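Local atomic coordinates of putative p22 protein (Leishmania major, PDB entry 1YQF), a protein that is of unknown function but belongs to the MAM33 (mitochondrial glycoprotein) family and is a sequence homologue of human p32. Residues L67-S81 with R169-S183. Residues are numbered along the deposited sequence; the frame is centred on the assembly and turned at random.
Sequences LTKSFEGEDLVVRYS and RGVDEKLGEFVVLYS
Tyr80 packs against Val179 and Tyr182 of helix 173-183, Val179 over one ring face and Tyr182 at the ring edge. Val179 CG1 makes a CH-pi contact 4.1 Å from the Tyr80 ring centroid, while Tyr80 OH sits over a face of the Tyr182 ring, 3.3 Å from Tyr182 CD2. That hydroxyl is buried, with no polar partner in the model. Tyr80 reaches the helix with CG wedged between its own backbone N and carbonyl carbon (chi1 62°).

Next along the hairpin, Leu67 fills the hollow between Leu175 and Phe178: its CD1 presses on Leu175 CD2 at 3.4 Å, tighter than usual for two methyls, and its CD2 rests on Phe178 CE2. Val78 meets Leu175 tip to tip, CG2 against CD1 at 3.8 Å.

Toward the turn, Arg169 supplies the contact. Its extended chain runs over Phe71, CG above the ring face, and Leu76 CD1 touches CB. The guanidinium grips Glu74 side-on, NE to OE1 at 2.8 Å and NH2 to OE2 at 3.2 Å, carboxylate and guanidinium nearly coplanar (20° apart); each oxygen offers its syn lone pair. Arg169 NH2 also hydrogen-bonds Ser23 OG of a second subunit. Lys69 stretches across to donate from NZ to Arg169 O (2.8 Å), approaching from above the carbonyl plane. Here Gly170 closes helix 156-168 in a Schellman motif, and Asp172 N-caps the next helix.

Strand 74-81 and helix 173-183 run 29° from parallel. The first turns of the C-terminal helix 173-202 pack on one face of a consecutive, up-and-down antiparallel sheet, consistent with the p32-like MAM33 fold.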
# COMPACT_ATOMS: atom_id res chain seq x y z
N LEU A 67 -0.90 -9.30 -22.08
CA LEU A 67 -0.44 -9.64 -23.41
C LEU A 67 0.30 -10.96 -23.28
O LEU A 67 1.30 -11.03 -22.58
CB LEU A 67 0.51 -8.57 -23.94
CG LEU A 67 -0.16 -7.25 -24.32
CD1 LEU A 67 0.88 -6.15 -24.45
CD2 LEU A 67 -0.92 -7.42 -25.62
N THR A 68 -0.20 -12.01 -23.93
CA THR A 68 0.40 -13.34 -23.84
C THR A 68 0.99 -13.79 -25.17
O THR A 68 0.47 -13.47 -26.24
CB THR A 68 -0.65 -14.37 -23.38
OG1 THR A 68 -1.73 -14.43 -24.32
CG2 THR A 68 -1.30 -13.94 -22.07
N LYS A 69 2.07 -14.56 -25.10
CA LYS A 69 2.74 -15.11 -26.28
C LYS A 69 3.79 -16.13 -25.85
O LYS A 69 4.39 -16.01 -24.79
CB LYS A 69 3.39 -13.98 -27.09
CG LYS A 69 4.80 -14.25 -27.60
CD LYS A 69 5.43 -13.00 -28.19
CE LYS A 69 6.92 -13.18 -28.46
NZ LYS A 69 7.59 -11.91 -28.86
N SER A 70 4.03 -17.13 -26.70
CA SER A 70 5.08 -18.12 -26.46
C SER A 70 6.34 -17.76 -27.23
O SER A 70 6.28 -17.16 -28.31
CB SER A 70 4.60 -19.51 -26.84
OG SER A 70 3.63 -19.98 -25.92
N PHE A 71 7.49 -18.13 -26.67
CA PHE A 71 8.79 -17.85 -27.27
C PHE A 71 9.82 -18.87 -26.79
O PHE A 71 10.30 -18.78 -25.65
CB PHE A 71 9.25 -16.43 -26.91
CG PHE A 71 10.61 -16.08 -27.44
CD1 PHE A 71 10.76 -15.57 -28.72
CD2 PHE A 71 11.75 -16.26 -26.66
CE1 PHE A 71 12.02 -15.24 -29.22
CE2 PHE A 71 13.00 -15.93 -27.14
CZ PHE A 71 13.14 -15.42 -28.43
N GLU A 72 10.16 -19.83 -27.65
CA GLU A 72 11.16 -20.86 -27.34
C GLU A 72 10.78 -21.69 -26.11
O GLU A 72 11.62 -21.96 -25.25
CB GLU A 72 12.56 -20.24 -27.14
CG GLU A 72 12.93 -19.13 -28.12
CD GLU A 72 13.05 -19.59 -29.56
OE1 GLU A 72 13.01 -20.81 -29.83
OE2 GLU A 72 13.19 -18.71 -30.44
N GLY A 73 9.51 -22.08 -26.03
CA GLY A 73 9.01 -22.87 -24.91
C GLY A 73 8.64 -22.07 -23.66
O GLY A 73 8.01 -22.61 -22.75
N GLU A 74 9.02 -20.79 -23.62
CA GLU A 74 8.72 -19.92 -22.49
C GLU A 74 7.32 -19.32 -22.63
O GLU A 74 6.90 -18.97 -23.73
CB GLU A 74 9.74 -18.78 -22.42
CG GLU A 74 11.19 -19.21 -22.25
CD GLU A 74 12.17 -18.09 -22.50
OE1 GLU A 74 11.74 -16.96 -22.80
OE2 GLU A 74 13.39 -18.34 -22.39
N ASP A 75 6.60 -19.20 -21.52
CA ASP A 75 5.32 -18.51 -21.50
C ASP A 75 5.53 -17.07 -21.06
O ASP A 75 5.86 -16.81 -19.90
CB ASP A 75 4.35 -19.21 -20.54
CG ASP A 75 3.98 -20.61 -21.01
OD1 ASP A 75 4.13 -20.99 -22.19
OD2 ASP A 75 3.51 -21.41 -20.18
N LEU A 76 5.34 -16.13 -21.98
CA LEU A 76 5.52 -14.71 -21.69
C LEU A 76 4.18 -14.04 -21.38
O LEU A 76 3.17 -14.33 -22.01
CB LEU A 76 6.20 -13.99 -22.85
CG LEU A 76 7.49 -14.60 -23.40
CD1 LEU A 76 7.97 -13.82 -24.61
CD2 LEU A 76 8.58 -14.63 -22.34
N VAL A 77 4.19 -13.15 -20.39
CA VAL A 77 3.02 -12.34 -20.06
C VAL A 77 3.47 -10.92 -19.75
O VAL A 77 4.33 -10.71 -18.91
CB VAL A 77 2.26 -12.91 -18.84
CG1 VAL A 77 1.07 -12.03 -18.48
CG2 VAL A 77 1.78 -14.34 -19.12
N VAL A 78 2.88 -9.95 -20.44
CA VAL A 78 3.11 -8.54 -20.14
C VAL A 78 1.81 -7.97 -19.60
O VAL A 78 0.82 -7.86 -20.33
CB VAL A 78 3.55 -7.75 -21.39
CG1 VAL A 78 3.77 -6.28 -21.04
CG2 VAL A 78 4.82 -8.36 -21.98
N ARG A 79 1.81 -7.62 -18.32
CA ARG A 79 0.60 -7.19 -17.63
C ARG A 79 0.63 -5.70 -17.36
O ARG A 79 1.65 -5.15 -16.96
CB ARG A 79 0.48 -7.96 -16.31
CG ARG A 79 -0.68 -7.52 -15.43
CD ARG A 79 -0.93 -8.46 -14.27
NE ARG A 79 -1.34 -9.79 -14.72
CZ ARG A 79 -1.34 -10.87 -13.95
NH1 ARG A 79 -0.95 -10.80 -12.70
NH2 ARG A 79 -1.75 -12.04 -14.45
N TYR A 80 -0.50 -5.05 -17.59
CA TYR A 80 -0.64 -3.62 -17.32
C TYR A 80 -2.07 -3.27 -16.98
O TYR A 80 -2.99 -4.06 -17.20
CB TYR A 80 -0.20 -2.80 -18.54
CG TYR A 80 -1.03 -3.06 -19.77
CD1 TYR A 80 -0.83 -4.21 -20.53
CD2 TYR A 80 -2.01 -2.16 -20.19
CE1 TYR A 80 -1.59 -4.46 -21.66
CE2 TYR A 80 -2.77 -2.40 -21.33
CZ TYR A 80 -2.55 -3.55 -22.06
OH TYR A 80 -3.30 -3.81 -23.18
N SER A 81 -2.25 -2.07 -16.45
CA SER A 81 -3.56 -1.54 -16.12
C SER A 81 -3.77 -0.25 -16.90
O SER A 81 -2.82 0.52 -17.11
CB SER A 81 -3.65 -1.26 -14.61
OG SER A 81 -4.90 -0.69 -14.27
N ARG A 169 12.61 -10.95 -26.97
CA ARG A 169 11.30 -11.54 -26.73
C ARG A 169 10.10 -10.63 -27.03
O ARG A 169 8.98 -10.93 -26.62
CB ARG A 169 11.23 -12.00 -25.27
CG ARG A 169 12.07 -13.22 -25.02
CD ARG A 169 12.38 -13.47 -23.56
NE ARG A 169 13.19 -14.67 -23.40
CZ ARG A 169 14.46 -14.78 -23.78
NH1 ARG A 169 15.11 -13.77 -24.34
NH2 ARG A 169 15.10 -15.93 -23.59
N GLY A 170 10.32 -9.54 -27.75
CA GLY A 170 9.24 -8.63 -28.11
C GLY A 170 8.92 -7.57 -27.07
O GLY A 170 8.02 -6.75 -27.28
N VAL A 171 9.65 -7.58 -25.95
CA VAL A 171 9.50 -6.57 -24.91
C VAL A 171 10.43 -5.41 -25.24
O VAL A 171 11.58 -5.36 -24.78
CB VAL A 171 9.81 -7.15 -23.51
CG1 VAL A 171 9.57 -6.10 -22.43
CG2 VAL A 171 8.97 -8.38 -23.25
N ASP A 172 9.93 -4.49 -26.05
CA ASP A 172 10.73 -3.40 -26.61
C ASP A 172 9.93 -2.09 -26.62
O ASP A 172 8.92 -1.97 -25.92
CB ASP A 172 11.22 -3.78 -28.01
CG ASP A 172 10.09 -4.27 -28.92
OD1 ASP A 172 8.95 -3.80 -28.76
OD2 ASP A 172 10.27 -5.12 -29.81
N GLU A 173 10.38 -1.11 -27.40
CA GLU A 173 9.71 0.18 -27.50
C GLU A 173 8.40 0.11 -28.29
O GLU A 173 7.50 0.92 -28.07
CB GLU A 173 10.63 1.22 -28.14
CG GLU A 173 11.85 1.53 -27.29
CD GLU A 173 12.62 2.75 -27.78
OE1 GLU A 173 12.20 3.39 -28.77
OE2 GLU A 173 13.66 3.07 -27.16
N LYS A 174 8.29 -0.85 -29.21
CA LYS A 174 7.05 -1.06 -29.96
C LYS A 174 5.92 -1.59 -29.08
O LYS A 174 4.76 -1.27 -29.31
CB LYS A 174 7.28 -2.02 -31.14
CG LYS A 174 8.34 -1.56 -32.13
CD LYS A 174 8.00 -0.20 -32.75
CE LYS A 174 9.14 0.32 -33.62
NZ LYS A 174 10.43 0.40 -32.86
N LEU A 175 6.28 -2.39 -28.08
CA LEU A 175 5.29 -2.94 -27.15
C LEU A 175 4.83 -1.83 -26.22
O LEU A 175 3.65 -1.72 -25.91
CB LEU A 175 5.88 -4.10 -26.35
CG LEU A 175 4.90 -5.16 -25.83
CD1 LEU A 175 5.64 -6.24 -25.07
CD2 LEU A 175 3.85 -4.55 -24.92
N GLY A 176 5.77 -1.01 -25.78
CA GLY A 176 5.48 0.09 -24.88
C GLY A 176 4.49 1.07 -25.49
O GLY A 176 3.53 1.47 -24.85
N GLU A 177 4.74 1.45 -26.75
CA GLU A 177 3.88 2.36 -27.48
C GLU A 177 2.47 1.78 -27.61
O GLU A 177 1.49 2.52 -27.55
CB GLU A 177 4.45 2.65 -28.88
CG GLU A 177 3.62 3.58 -29.74
CD GLU A 177 4.27 3.87 -31.08
OE1 GLU A 177 5.17 4.73 -31.13
OE2 GLU A 177 3.88 3.23 -32.09
N PHE A 178 2.38 0.47 -27.77
CA PHE A 178 1.08 -0.20 -27.79
C PHE A 178 0.35 0.04 -26.47
O PHE A 178 -0.78 0.51 -26.47
CB PHE A 178 1.22 -1.71 -28.01
CG PHE A 178 -0.05 -2.47 -27.77
CD1 PHE A 178 -1.06 -2.47 -28.72
CD2 PHE A 178 -0.25 -3.16 -26.58
CE1 PHE A 178 -2.24 -3.16 -28.50
CE2 PHE A 178 -1.43 -3.86 -26.35
CZ PHE A 178 -2.43 -3.85 -27.31
N VAL A 179 1.00 -0.29 -25.36
CA VAL A 179 0.41 -0.15 -24.03
C VAL A 179 -0.08 1.28 -23.80
O VAL A 179 -1.20 1.48 -23.33
CB VAL A 179 1.41 -0.53 -22.91
CG1 VAL A 179 0.83 -0.21 -21.52
CG2 VAL A 179 1.76 -2.01 -22.99
N VAL A 180 0.75 2.26 -24.13
CA VAL A 180 0.40 3.67 -23.97
C VAL A 180 -0.84 4.00 -24.80
O VAL A 180 -1.78 4.62 -24.31
CB VAL A 180 1.56 4.61 -24.40
CG1 VAL A 180 1.13 6.08 -24.33
CG2 VAL A 180 2.77 4.40 -23.52
N LEU A 181 -0.83 3.57 -26.06
CA LEU A 181 -1.93 3.83 -26.99
C LEU A 181 -3.21 3.10 -26.60
O LEU A 181 -4.30 3.62 -26.77
CB LEU A 181 -1.54 3.42 -28.42
CG LEU A 181 -0.59 4.34 -29.19
CD1 LEU A 181 -0.28 3.72 -30.55
CD2 LEU A 181 -1.16 5.74 -29.36
N TYR A 182 -3.05 1.88 -26.07
CA TYR A 182 -4.19 1.07 -25.66
C TYR A 182 -4.81 1.64 -24.39
O TYR A 182 -6.02 1.60 -24.22
CB TYR A 182 -3.77 -0.38 -25.44
CG TYR A 182 -4.94 -1.33 -25.33
CD1 TYR A 182 -5.46 -1.94 -26.46
CD2 TYR A 182 -5.53 -1.61 -24.10
CE1 TYR A 182 -6.54 -2.81 -26.38
CE2 TYR A 182 -6.61 -2.48 -24.00
CZ TYR A 182 -7.11 -3.08 -25.14
OH TYR A 182 -8.17 -3.94 -25.06
N SER A 183 -3.97 2.19 -23.52
CA SER A 183 -4.44 2.82 -22.30
C SER A 183 -5.28 4.07 -22.60
O SER A 183 -6.33 4.26 -21.98
CB SER A 183 -3.27 3.19 -21.39
OG SER A 183 -2.66 2.02 -20.87